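Local coordinates for protein short Chain Dehydrogenase yciK (Salmonella enterica subsp. enterica serovar Typhimurium, PDB 3IAH) that binds NADP and, as a short-chain dehydrogenase, probably catalyses NADP(H)-dependent oxidation or reduction, perhaps of oxoacyl-(acyl carrier protein) substrates, at residues T21-G26 / E50-V55; G200-M205 / L218-D223; M225-W230 / F244-G249. One frame throughout, in Å; residues are numbered along the deposited sequence.

How the contacts relate
Contacts 1 and 2 both hold NADP, at different points along its length, whereas contact 3 leaves the cofactor alone. Contact 1 is buried, contact 2 partly buried, and contact 3 nearer the surface at the end of this chain's sheet. Their chemistry differs accordingly: charges and a hydroxyl round the 2'-phosphate of the adenosine ribose in contact 1, backbone and side-chain hydrogen bonds behind the nicotinamide in contact 2, apolar and aromatic packing in contact 3. Gly26 of contact 1 packs on Thr203 and Pro221 of contact 2. Contacts 2 and 3, whose helices 204-209 and 225-232 are consecutive in the chain, meet where Gln247 NE2 probably hydrogen-bonds Gly200 O, 3.0 Å away.

Contact 1 of 3, residues T21-G26 / E50-V55; sequences TGASDG and EKLRRV. With NAP (NADP nicotinamide-adenine-dinucleotide phosphate), chain C.
Ser24 and Leu52 are where the backbones come nearest, their CA atoms 5.0 Å apart. The irregular 21-26 segment, leaving strand 17-21, passes here beside helix 49-63. No direct hydrogen bond joins the two segments. A water instead donates to Ser24 O and, weakly, to Lys51 O. The small Ser24 side chain allows a close fit, with its CB 3.5 Å from CB of Lys51. Farther along the helix, Val55 CG2 lies 3.6 Å from Ala23 O, a buried carbonyl without a hydrogen-bonding partner, and Leu52 CD2 reaches the methyl of Ala23. Leu52 and Val55 suit this side of the helix, since both also pack on Leu44 of strand 41-46, as Ala23 does from the loop. The 21-26 segment belongs to the glycine-rich TGxxxGxG turn of the short-chain dehydrogenase Rossmann fold. Gly22 and Gly26 both have positive phi, and side chains there would run into the cofactor. Turned between its own backbone N and carbonyl carbon (chi1 50°), the Ser24 hydroxyl faces NADP; OG donates to O3X of the 2'-phosphate of the adenosine ribose at 2.7 Å and accepts from the ribose hydroxyl O3B at 3.0 Å. Lys51 arrives from the helix with its chain extended beyond CG, running past Ser24 until NZ donates to the same O3X at 2.6 Å. This length lets a residue rooted on the helix reach the phosphate. The ammonium also makes a long salt bridge to Asp25 OD2, at 3.5 Å, the two side chains crossing at a slant. The other Asp25 oxygen, OD1, takes the Gly26 N-H at 2.7 Å from above the carboxylate plane and pairs with Arg29. Arg47 NE adds a further hydrogen bond to the cofactor.

Contact 2 of 3, residues G200-M205 / L218-D223; sequences GTRTSM and LKTPAD. With NAP (NADP nicotinamide-adenine-dinucleotide phosphate), chain C.
Arg202 holds the 218-223 segment at two points. Its backbone N donates to Lys219 O at 3.0 Å, while its guanidinium NH2 reaches Leu218 O at 2.9 Å through a bent bond. NH2 meets Leu218 O in the carbonyl plane, while the oxygen is tilted from the guanidinium plane. The arginine chain starts extended, with CG opposite the backbone N (chi1 -166°), and then bends at chi3, which brings the guanidinium alongside Thr220. The CG2 methyl of Thr220 lies over one guanidinium face, 3.5 Å from Arg202 NH1. Next to this grip, Thr201 CG2 presses against Pro221 N at 3.4 Å, and Leu218 CD2 covers Gly200, where the lack of a side chain leaves room for the leucine. A water bridges Gly200 O and Lys219 N. Farther out, Pro215 O accepts from Arg202 NE. Thr220 and Asp223 fix the bend of their own segment: Thr220 N donates to Asp223 OD2 at 2.9 Å, and Thr220 OG1 accepts from Asp223 N as an ST motif. On the other side of 200-205 lies the cofactor. Thr201 reads the carboxamide with its backbone, N donating to NADP O7N at 2.8 Å and O accepting from N7N, which holds the amide in place. Thr203 OG1 donates to the phosphate oxygen O2N at 2.6 Å and also, at the N-cap, accepts from Arg206 N, so a short hydroxyl side chain serves helix and phosphate together. The selenium of selenomethionine Met205 touches the nicotinamide ribose at O2D and C2D. This is the PGxxxT loop after the sixth strand of short-chain dehydrogenases, the segment that clasps the nicotinamide half of the cofactor.

Contact 3 of 3, residues M225-W230 / F244-G249; sequences MPLYLW and FDAQPG
Leu227 and Phe244 meet between helix 225-232 and the outermost strand of this chain's parallel Rossmann sheet, 243-245, their side chains crossing at about a right angle. In Leu227, CG stands opposite the backbone N (chi1 -177°), which sends both methyls off the helix toward the strand end. CD2 does most of the touching: it lies 3.7 Å from Phe244 CB, equally near Ala246 N, and 4.0 Å from Ala246 CB. A forked side chain suits this place, because CD2 fits between Phe244 CB and the Ala246 backbone, and CD1 adds a looser contact to the same CB; the small methyl of Ala246 lets the leucine come close to the backbone. One helical turn on, Trp230 takes the same extended first torsion (chi1 -176°) and reaches the phenyl group with the far rim of its indole. Phe244 offers a ring face. The result is a T-shaped stack: the edge of Trp230 points at the Phe244 face, with the six-membered rings 5.2 Å apart between centroids and their planes at 80°. Trp230 CZ3 makes the nearest approach, 3.7 Å from Phe244 CZ, over the ring's rim. Tyr6, from the start of the chain, forms a second edge-to-face pair with Trp230. Asp245, whose CB points away from the helix, pairs instead with Arg159. No hydrogen bond links the two segments, so between them adhesion probably comes from burial of apolar surface, dispersion and the weak attraction of aromatic C-H groups for a ring face.

Contact 1 of 3, residues T21-G26 / E50-V55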
loop_
_atom_site.group_PDB
_atom_site.type_symbol
_atom_site.label_atom_id
_atom_site.label_comp_id
_atom_site.label_asym_id
_atom_site.label_seq_id
_atom_site.Cartn_x
_atom_site.Cartn_y
_atom_site.Cartn_z
ATOM N N THR A 21 -16.273 -6.895 9.809
ATOM C CA THR A 21 -16.193 -7.477 8.474
ATOM C C THR A 21 -15.444 -8.808 8.610
ATOM O O THR A 21 -14.660 -8.997 9.563
ATOM C CB THR A 21 -15.491 -6.572 7.429
ATOM O OG1 THR A 21 -14.081 -6.468 7.711
ATOM C CG2 THR A 21 -16.157 -5.175 7.373
ATOM N N GLY A 22 -15.645 -9.708 7.654
ATOM C CA GLY A 22 -15.032 -11.042 7.704
ATOM C C GLY A 22 -15.486 -11.724 8.994
ATOM O O GLY A 22 -14.715 -12.403 9.653
ATOM N N ALA A 23 -16.756 -11.533 9.340
ATOM C CA ALA A 23 -17.337 -12.078 10.570
ATOM C C ALA A 23 -17.781 -13.536 10.479
ATOM O O ALA A 23 -18.247 -14.087 11.473
ATOM C CB ALA A 23 -18.528 -11.213 10.997
ATOM N N SER A 24 -17.632 -14.159 9.309
ATOM C CA SER A 24 -18.052 -15.550 9.093
ATOM C C SER A 24 -17.032 -16.631 9.454
ATOM O O SER A 24 -17.368 -17.819 9.452
ATOM C CB SER A 24 -18.486 -15.731 7.637
ATOM O OG SER A 24 -17.514 -15.215 6.758
ATOM N N ASP A 25 -15.795 -16.254 9.757
ATOM C CA ASP A 25 -14.814 -17.258 10.101
ATOM C C ASP A 25 -13.626 -16.612 10.783
ATOM O O ASP A 25 -13.521 -15.387 10.834
ATOM C CB ASP A 25 -14.345 -17.942 8.805
ATOM C CG ASP A 25 -13.804 -19.344 9.022
ATOM O OD1 ASP A 25 -13.614 -19.788 10.180
ATOM O OD2 ASP A 25 -13.582 -20.009 7.992
ATOM N N GLY A 26 -12.744 -17.457 11.305
ATOM C CA GLY A 26 -11.515 -17.026 11.941
ATOM C C GLY A 26 -11.618 -15.919 12.954
ATOM O O GLY A 26 -12.496 -15.935 13.821
ATOM N N GLU A 50 -24.883 -18.118 4.347
ATOM C CA GLU A 50 -25.070 -19.251 5.254
ATOM C C GLU A 50 -24.090 -19.199 6.412
ATOM O O GLU A 50 -24.488 -19.432 7.550
ATOM C CB GLU A 50 -24.986 -20.601 4.526
ATOM C CG GLU A 50 -26.023 -20.767 3.423
ATOM C CD GLU A 50 -27.461 -20.572 3.898
ATOM O OE1 GLU A 50 -28.273 -20.084 3.081
ATOM O OE2 GLU A 50 -27.776 -20.871 5.078
ATOM N N LYS A 51 -22.819 -18.898 6.138
ATOM C CA LYS A 51 -21.838 -18.792 7.226
ATOM C C LYS A 51 -22.233 -17.686 8.200
ATOM O O LYS A 51 -22.172 -17.887 9.412
ATOM C CB LYS A 51 -20.419 -18.517 6.741
ATOM C CG LYS A 51 -19.647 -19.659 6.123
ATOM C CD LYS A 51 -18.231 -19.139 5.896
ATOM C CE LYS A 51 -17.233 -20.157 5.459
ATOM N NZ LYS A 51 -15.906 -19.454 5.401
ATOM N N LEU A 52 -22.621 -16.525 7.662
ATOM C CA LEU A 52 -23.055 -15.389 8.482
ATOM C C LEU A 52 -24.253 -15.729 9.360
ATOM O O LEU A 52 -24.278 -15.359 10.542
ATOM C CB LEU A 52 -23.393 -14.175 7.612
ATOM C CG LEU A 52 -22.240 -13.422 6.963
ATOM C CD1 LEU A 52 -22.760 -12.429 5.951
ATOM C CD2 LEU A 52 -21.395 -12.708 8.032
ATOM N N ARG A 53 -25.231 -16.427 8.785
ATOM C CA ARG A 53 -26.430 -16.824 9.511
ATOM C C ARG A 53 -26.049 -17.719 10.682
ATOM O O ARG A 53 -26.577 -17.544 11.774
ATOM C CB ARG A 53 -27.415 -17.566 8.602
ATOM C CG ARG A 53 -28.804 -17.790 9.212
ATOM C CD ARG A 53 -29.641 -18.741 8.347
ATOM N NE ARG A 53 -29.530 -18.394 6.928
ATOM C CZ ARG A 53 -30.255 -17.473 6.292
ATOM N NH1 ARG A 53 -31.186 -16.760 6.926
ATOM N NH2 ARG A 53 -30.040 -17.263 4.997
ATOM N N ARG A 54 -25.128 -18.661 10.468
ATOM C CA ARG A 54 -24.716 -19.549 11.558
ATOM C C ARG A 54 -24.080 -18.776 12.700
ATOM O O ARG A 54 -24.393 -19.039 13.850
ATOM C CB ARG A 54 -23.773 -20.682 11.124
ATOM C CG ARG A 54 -24.372 -21.708 10.170
ATOM C CD ARG A 54 -23.570 -23.022 10.209
ATOM N NE ARG A 54 -22.132 -22.792 10.066
ATOM C CZ ARG A 54 -21.466 -22.748 8.914
ATOM N NH1 ARG A 54 -20.153 -22.518 8.927
ATOM N NH2 ARG A 54 -22.092 -22.927 7.752
ATOM N N VAL A 55 -23.187 -17.830 12.399
ATOM C CA VAL A 55 -22.564 -17.045 13.461
ATOM C C VAL A 55 -23.621 -16.219 14.219
ATOM O O VAL A 55 -23.563 -16.128 15.450
ATOM C CB VAL A 55 -21.433 -16.125 12.940
ATOM C CG1 VAL A 55 -20.849 -15.275 14.077
ATOM C CG2 VAL A 55 -20.337 -16.952 12.287
HETATM P PA NAP C . -9.798 -16.146 7.566
HETATM O O1A NAP C . -10.065 -17.246 8.493
HETATM O O2A NAP C . -9.567 -16.546 6.167
HETATM O O5B NAP C . -10.991 -15.113 7.487
HETATM C C5B NAP C . -11.020 -14.127 6.494
HETATM C C4B NAP C . -12.394 -13.477 6.566
HETATM O O4B NAP C . -12.376 -12.479 5.567
HETATM C C3B NAP C . -13.533 -14.441 6.259
HETATM O O3B NAP C . -14.714 -14.152 6.973
HETATM C C2B NAP C . -13.729 -14.188 4.794
HETATM O O2B NAP C . -14.984 -14.602 4.297
HETATM C C1B NAP C . -13.467 -12.671 4.731
HETATM N N9A NAP C . -13.285 -12.404 3.315
HETATM C C8A NAP C . -12.315 -12.855 2.467
HETATM N N7A NAP C . -12.600 -12.383 1.234
HETATM C C5A NAP C . -13.738 -11.658 1.301
HETATM C C6A NAP C . -14.480 -10.971 0.355
HETATM N N6A NAP C . -14.084 -10.953 -0.920
HETATM N N1A NAP C . -15.630 -10.300 0.747
HETATM C C2A NAP C . -16.052 -10.327 2.063
HETATM N N3A NAP C . -15.313 -11.018 3.005
HETATM C C4A NAP C . -14.180 -11.674 2.608
HETATM O O3 NAP C . -8.555 -15.262 8.000
HETATM P PN NAP C . -8.091 -14.690 9.381
HETATM O O1N NAP C . -9.231 -14.742 10.339
HETATM O O2N NAP C . -6.767 -15.255 9.688
HETATM O O5D NAP C . -7.821 -13.183 8.929
HETATM C C5D NAP C . -8.474 -12.094 9.522
HETATM C C4D NAP C . -7.595 -10.883 9.301
HETATM O O4D NAP C . -6.427 -11.083 10.047
HETATM C C3D NAP C . -7.145 -10.637 7.861
HETATM O O3D NAP C . -7.211 -9.237 7.565
HETATM C C2D NAP C . -5.702 -11.117 7.858
HETATM O O2D NAP C . -4.918 -10.476 6.895
HETATM C C1D NAP C . -5.279 -10.771 9.238
HETATM N N1N NAP C . -4.126 -11.493 9.811
HETATM C C2N NAP C . -4.269 -12.818 10.155
HETATM C C3N NAP C . -3.186 -13.499 10.692
HETATM C C7N NAP C . -3.314 -14.959 11.099
HETATM O O7N NAP C . -2.156 -15.525 11.586
HETATM N N7N NAP C . -4.475 -15.614 10.997
HETATM C C4N NAP C . -1.974 -12.823 10.873
HETATM C C5N NAP C . -1.846 -11.467 10.513
HETATM C C6N NAP C . -2.942 -10.827 9.978
HETATM P P2B NAP C . -15.418 -16.169 4.054
HETATM O O1X NAP C . -16.540 -16.190 3.087
HETATM O O2X NAP C . -14.284 -16.958 3.464
HETATM O O3X NAP C . -15.904 -16.814 5.317
HETATM O O HOH W 1 -19.383 -19.598 10.473
#

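Contact 2 of 3, residues G200-M205 / L218-D223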
loop_
_atom_site.group_PDB
_atom_site.type_symbol
_atom_site.label_atom_id
_atom_site.label_comp_id
_atom_site.label_asym_id
_atom_site.label_seq_id
_atom_site.Cartn_x
_atom_site.Cartn_y
_atom_site.Cartn_z
ATOM N N GLY A 200 0.594 -14.479 14.345
ATOM C CA GLY A 200 0.242 -15.825 13.872
ATOM C C GLY A 200 -0.861 -16.398 14.739
ATOM O O GLY A 200 -0.656 -16.640 15.909
ATOM N N THR A 201 -2.035 -16.603 14.145
ATOM C CA THR A 201 -3.219 -17.091 14.849
ATOM C C THR A 201 -3.826 -18.245 14.072
ATOM O O THR A 201 -3.830 -18.228 12.841
ATOM C CB THR A 201 -4.242 -15.944 14.997
ATOM O OG1 THR A 201 -3.585 -14.806 15.581
ATOM C CG2 THR A 201 -5.459 -16.365 15.836
ATOM N N ARG A 202 -4.352 -19.233 14.800
ATOM C CA ARG A 202 -4.904 -20.457 14.209
ATOM C C ARG A 202 -6.181 -20.240 13.393
ATOM O O ARG A 202 -7.293 -20.278 13.936
ATOM C CB ARG A 202 -5.163 -21.477 15.316
ATOM C CG ARG A 202 -5.418 -22.901 14.833
ATOM C CD ARG A 202 -5.757 -23.795 16.018
ATOM N NE ARG A 202 -4.723 -23.711 17.049
ATOM C CZ ARG A 202 -4.836 -24.175 18.290
ATOM N NH1 ARG A 202 -5.949 -24.772 18.710
ATOM N NH2 ARG A 202 -3.821 -24.015 19.130
ATOM N N THR A 203 -6.000 -20.014 12.096
ATOM C CA THR A 203 -7.103 -19.782 11.147
ATOM C C THR A 203 -6.754 -20.443 9.817
ATOM O O THR A 203 -5.610 -20.883 9.627
ATOM C CB THR A 203 -7.328 -18.274 10.853
ATOM O OG1 THR A 203 -6.268 -17.746 10.026
ATOM C CG2 THR A 203 -7.466 -17.449 12.139
ATOM N N SER A 204 -7.697 -20.493 8.874
ATOM C CA SER A 204 -7.388 -21.118 7.582
ATOM C C SER A 204 -6.412 -20.281 6.745
ATOM O O SER A 204 -5.585 -20.842 6.016
ATOM C CB SER A 204 -8.652 -21.466 6.770
ATOM O OG SER A 204 -9.344 -20.326 6.351
HETATM N N MSE A 205 -6.500 -18.954 6.835
HETATM C CA MSE A 205 -5.581 -18.113 6.079
HETATM C C MSE A 205 -4.160 -18.378 6.557
HETATM O O MSE A 205 -3.248 -18.462 5.745
HETATM C CB MSE A 205 -5.856 -16.622 6.231
HETATM C CG MSE A 205 -4.816 -15.788 5.432
HETATM SE SE MSE A 205 -4.881 -13.872 5.668
HETATM C CE MSE A 205 -6.669 -13.652 4.958
ATOM N N LEU A 218 0.027 -22.406 17.703
ATOM C CA LEU A 218 -0.425 -21.026 17.639
ATOM C C LEU A 218 -1.527 -20.736 18.643
ATOM O O LEU A 218 -2.233 -21.627 19.083
ATOM C CB LEU A 218 -1.006 -20.731 16.259
ATOM C CG LEU A 218 -0.070 -20.875 15.073
ATOM C CD1 LEU A 218 -0.860 -20.764 13.765
ATOM C CD2 LEU A 218 1.033 -19.836 15.160
ATOM N N LYS A 219 -1.658 -19.463 18.994
ATOM C CA LYS A 219 -2.738 -19.019 19.849
ATOM C C LYS A 219 -3.970 -19.030 18.939
ATOM O O LYS A 219 -3.852 -18.883 17.711
ATOM C CB LYS A 219 -2.499 -17.595 20.345
ATOM C CG LYS A 219 -1.319 -17.433 21.283
ATOM C CD LYS A 219 -1.522 -18.185 22.587
ATOM C CE LYS A 219 -0.350 -17.967 23.542
ATOM N NZ LYS A 219 -0.143 -16.502 23.812
ATOM N N THR A 220 -5.137 -19.228 19.532
ATOM C CA THR A 220 -6.374 -19.237 18.785
ATOM C C THR A 220 -6.934 -17.820 18.714
ATOM O O THR A 220 -6.452 -16.918 19.416
ATOM C CB THR A 220 -7.430 -20.098 19.488
ATOM O OG1 THR A 220 -7.707 -19.547 20.790
ATOM C CG2 THR A 220 -6.971 -21.555 19.629
ATOM N N PRO A 221 -7.948 -17.600 17.858
ATOM C CA PRO A 221 -8.558 -16.271 17.842
ATOM C C PRO A 221 -9.064 -15.874 19.245
ATOM O O PRO A 221 -8.967 -14.706 19.619
ATOM C CB PRO A 221 -9.718 -16.436 16.859
ATOM C CG PRO A 221 -9.204 -17.468 15.880
ATOM C CD PRO A 221 -8.359 -18.409 16.695
ATOM N N ALA A 222 -9.581 -16.837 20.014
ATOM C CA ALA A 222 -10.060 -16.547 21.369
ATOM C C ALA A 222 -8.949 -15.962 22.242
ATOM O O ALA A 222 -9.166 -14.972 22.947
ATOM C CB ALA A 222 -10.643 -17.809 22.027
ATOM N N ASP A 223 -7.755 -16.545 22.147
ATOM C CA ASP A 223 -6.597 -16.108 22.944
ATOM C C ASP A 223 -6.136 -14.660 22.689
ATOM O O ASP A 223 -5.553 -14.038 23.577
ATOM C CB ASP A 223 -5.384 -17.014 22.689
ATOM C CG ASP A 223 -5.606 -18.470 23.082
ATOM O OD1 ASP A 223 -6.371 -18.765 24.024
ATOM O OD2 ASP A 223 -4.956 -19.336 22.448
HETATM P PA NAP C . -9.798 -16.146 7.566
HETATM O O1A NAP C . -10.065 -17.246 8.493
HETATM O O2A NAP C . -9.567 -16.546 6.167
HETATM O O5B NAP C . -10.991 -15.113 7.487
HETATM C C5B NAP C . -11.020 -14.127 6.494
HETATM C C4B NAP C . -12.394 -13.477 6.566
HETATM O O4B NAP C . -12.376 -12.479 5.567
HETATM C C3B NAP C . -13.533 -14.441 6.259
HETATM O O3B NAP C . -14.714 -14.152 6.973
HETATM C C2B NAP C . -13.729 -14.188 4.794
HETATM O O2B NAP C . -14.984 -14.602 4.297
HETATM C C1B NAP C . -13.467 -12.671 4.731
HETATM N N9A NAP C . -13.285 -12.404 3.315
HETATM C C8A NAP C . -12.315 -12.855 2.467
HETATM N N7A NAP C . -12.600 -12.383 1.234
HETATM C C5A NAP C . -13.738 -11.658 1.301
HETATM C C6A NAP C . -14.480 -10.971 0.355
HETATM N N6A NAP C . -14.084 -10.953 -0.920
HETATM N N1A NAP C . -15.630 -10.300 0.747
HETATM C C2A NAP C . -16.052 -10.327 2.063
HETATM N N3A NAP C . -15.313 -11.018 3.005
HETATM C C4A NAP C . -14.180 -11.674 2.608
HETATM O O3 NAP C . -8.555 -15.262 8.000
HETATM P PN NAP C . -8.091 -14.690 9.381
HETATM O O1N NAP C . -9.231 -14.742 10.339
HETATM O O2N NAP C . -6.767 -15.255 9.688
HETATM O O5D NAP C . -7.821 -13.183 8.929
HETATM C C5D NAP C . -8.474 -12.094 9.522
HETATM C C4D NAP C . -7.595 -10.883 9.301
HETATM O O4D NAP C . -6.427 -11.083 10.047
HETATM C C3D NAP C . -7.145 -10.637 7.861
HETATM O O3D NAP C . -7.211 -9.237 7.565
HETATM C C2D NAP C . -5.702 -11.117 7.858
HETATM O O2D NAP C . -4.918 -10.476 6.895
HETATM C C1D NAP C . -5.279 -10.771 9.238
HETATM N N1N NAP C . -4.126 -11.493 9.811
HETATM C C2N NAP C . -4.269 -12.818 10.155
HETATM C C3N NAP C . -3.186 -13.499 10.692
HETATM C C7N NAP C . -3.314 -14.959 11.099
HETATM O O7N NAP C . -2.156 -15.525 11.586
HETATM N N7N NAP C . -4.475 -15.614 10.997
HETATM C C4N NAP C . -1.974 -12.823 10.873
HETATM C C5N NAP C . -1.846 -11.467 10.513
HETATM C C6N NAP C . -2.942 -10.827 9.978
HETATM P P2B NAP C . -15.418 -16.169 4.054
HETATM O O1X NAP C . -16.540 -16.190 3.087
HETATM O O2X NAP C . -14.284 -16.958 3.464
HETATM O O3X NAP C . -15.904 -16.814 5.317
HETATM O O HOH W 2 0.641 -17.605 18.150
#

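Contact 3 of 3, residues M225-W230 / F244-G249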
loop_
_atom_site.group_PDB
_atom_site.type_symbol
_atom_site.label_atom_id
_atom_site.label_comp_id
_atom_site.label_asym_id
_atom_site.label_seq_id
_atom_site.Cartn_x
_atom_site.Cartn_y
_atom_site.Cartn_z
HETATM N N MSE A 225 -8.176 -12.038 21.847
HETATM C CA MSE A 225 -9.269 -11.076 21.998
HETATM C C MSE A 225 -9.061 -9.864 22.912
HETATM O O MSE A 225 -9.699 -8.838 22.680
HETATM C CB MSE A 225 -10.563 -11.777 22.419
HETATM C CG MSE A 225 -11.268 -12.582 21.336
HETATM SE SE MSE A 225 -11.813 -11.553 19.756
HETATM C CE MSE A 225 -10.211 -11.707 18.632
ATOM N N PRO A 226 -8.200 -9.958 23.946
ATOM C CA PRO A 226 -8.070 -8.775 24.819
ATOM C C PRO A 226 -7.811 -7.445 24.122
ATOM O O PRO A 226 -8.416 -6.434 24.510
ATOM C CB PRO A 226 -6.919 -9.155 25.760
ATOM C CG PRO A 226 -7.074 -10.632 25.912
ATOM C CD PRO A 226 -7.511 -11.123 24.530
ATOM N N LEU A 227 -6.947 -7.443 23.109
ATOM C CA LEU A 227 -6.642 -6.224 22.355
ATOM C C LEU A 227 -7.862 -5.767 21.548
ATOM O O LEU A 227 -8.097 -4.565 21.413
ATOM C CB LEU A 227 -5.443 -6.435 21.418
ATOM C CG LEU A 227 -5.001 -5.208 20.628
ATOM C CD1 LEU A 227 -4.631 -4.036 21.565
ATOM C CD2 LEU A 227 -3.832 -5.556 19.691
ATOM N N TYR A 228 -8.616 -6.727 21.005
ATOM C CA TYR A 228 -9.823 -6.433 20.225
ATOM C C TYR A 228 -10.874 -5.704 21.067
ATOM O O TYR A 228 -11.499 -4.753 20.588
ATOM C CB TYR A 228 -10.378 -7.701 19.565
ATOM C CG TYR A 228 -9.568 -8.104 18.338
ATOM C CD1 TYR A 228 -9.997 -7.755 17.067
ATOM C CD2 TYR A 228 -8.342 -8.773 18.453
ATOM C CE1 TYR A 228 -9.263 -8.078 15.949
ATOM C CE2 TYR A 228 -7.597 -9.110 17.324
ATOM C CZ TYR A 228 -8.067 -8.749 16.068
ATOM O OH TYR A 228 -7.359 -9.068 14.910
ATOM N N LEU A 229 -11.063 -6.160 22.304
ATOM C CA LEU A 229 -12.001 -5.528 23.243
ATOM C C LEU A 229 -11.486 -4.154 23.645
ATOM O O LEU A 229 -12.238 -3.170 23.629
ATOM C CB LEU A 229 -12.184 -6.383 24.493
ATOM C CG LEU A 229 -12.986 -7.673 24.301
ATOM C CD1 LEU A 229 -12.743 -8.666 25.426
ATOM C CD2 LEU A 229 -14.467 -7.318 24.158
ATOM N N TRP A 230 -10.202 -4.091 23.995
ATOM C CA TRP A 230 -9.574 -2.836 24.404
ATOM C C TRP A 230 -9.777 -1.707 23.403
ATOM O O TRP A 230 -10.148 -0.596 23.788
ATOM C CB TRP A 230 -8.069 -3.038 24.679
ATOM C CG TRP A 230 -7.378 -1.800 25.200
ATOM C CD1 TRP A 230 -7.428 -1.304 26.472
ATOM C CD2 TRP A 230 -6.516 -0.926 24.466
ATOM N NE1 TRP A 230 -6.660 -0.163 26.570
ATOM C CE2 TRP A 230 -6.090 0.089 25.351
ATOM C CE3 TRP A 230 -6.068 -0.895 23.141
ATOM C CZ2 TRP A 230 -5.238 1.117 24.952
ATOM C CZ3 TRP A 230 -5.218 0.135 22.744
ATOM C CH2 TRP A 230 -4.814 1.119 23.650
ATOM N N PHE A 244 -1.034 -1.733 16.764
ATOM C CA PHE A 244 -0.818 -2.569 17.931
ATOM C C PHE A 244 -0.645 -4.042 17.613
ATOM O O PHE A 244 -1.302 -4.565 16.723
ATOM C CB PHE A 244 -2.008 -2.450 18.893
ATOM C CG PHE A 244 -2.258 -1.050 19.396
ATOM C CD1 PHE A 244 -1.539 -0.545 20.474
ATOM C CD2 PHE A 244 -3.249 -0.257 18.821
ATOM C CE1 PHE A 244 -1.774 0.743 20.945
ATOM C CE2 PHE A 244 -3.495 1.031 19.296
ATOM C CZ PHE A 244 -2.755 1.527 20.358
ATOM N N ASP A 245 0.230 -4.709 18.358
ATOM C CA ASP A 245 0.463 -6.143 18.167
ATOM C C ASP A 245 -0.293 -6.894 19.245
ATOM O O ASP A 245 -0.123 -6.604 20.418
ATOM C CB ASP A 245 1.944 -6.505 18.277
ATOM C CG ASP A 245 2.769 -6.080 17.074
ATOM O OD1 ASP A 245 4.005 -6.139 17.189
ATOM O OD2 ASP A 245 2.224 -5.716 16.015
ATOM N N ALA A 246 -1.119 -7.857 18.849
ATOM C CA ALA A 246 -1.874 -8.666 19.802
ATOM C C ALA A 246 -0.937 -9.642 20.513
ATOM O O ALA A 246 -1.200 -10.041 21.648
ATOM C CB ALA A 246 -3.007 -9.421 19.100
ATOM N N GLN A 247 0.151 -10.021 19.848
ATOM C CA GLN A 247 1.137 -10.942 20.407
ATOM C C GLN A 247 2.535 -10.306 20.383
ATOM O O GLN A 247 3.403 -10.726 19.617
ATOM C CB GLN A 247 1.119 -12.258 19.629
ATOM C CG GLN A 247 -0.254 -12.922 19.592
ATOM C CD GLN A 247 -0.238 -14.244 18.882
ATOM O OE1 GLN A 247 0.379 -15.202 19.352
ATOM N NE2 GLN A 247 -0.951 -14.321 17.745
ATOM N N PRO A 248 2.766 -9.296 21.243
ATOM C CA PRO A 248 4.063 -8.595 21.268
ATOM C C PRO A 248 5.279 -9.466 21.620
ATOM O O PRO A 248 6.394 -9.164 21.188
ATOM C CB PRO A 248 3.854 -7.493 22.318
ATOM C CG PRO A 248 2.758 -7.970 23.173
ATOM C CD PRO A 248 1.882 -8.865 22.337
ATOM N N GLY A 249 5.077 -10.535 22.381
ATOM C CA GLY A 249 6.184 -11.414 22.751
ATOM C C GLY A 249 6.440 -12.567 21.789
ATOM O O GLY A 249 7.092 -13.548 22.171
#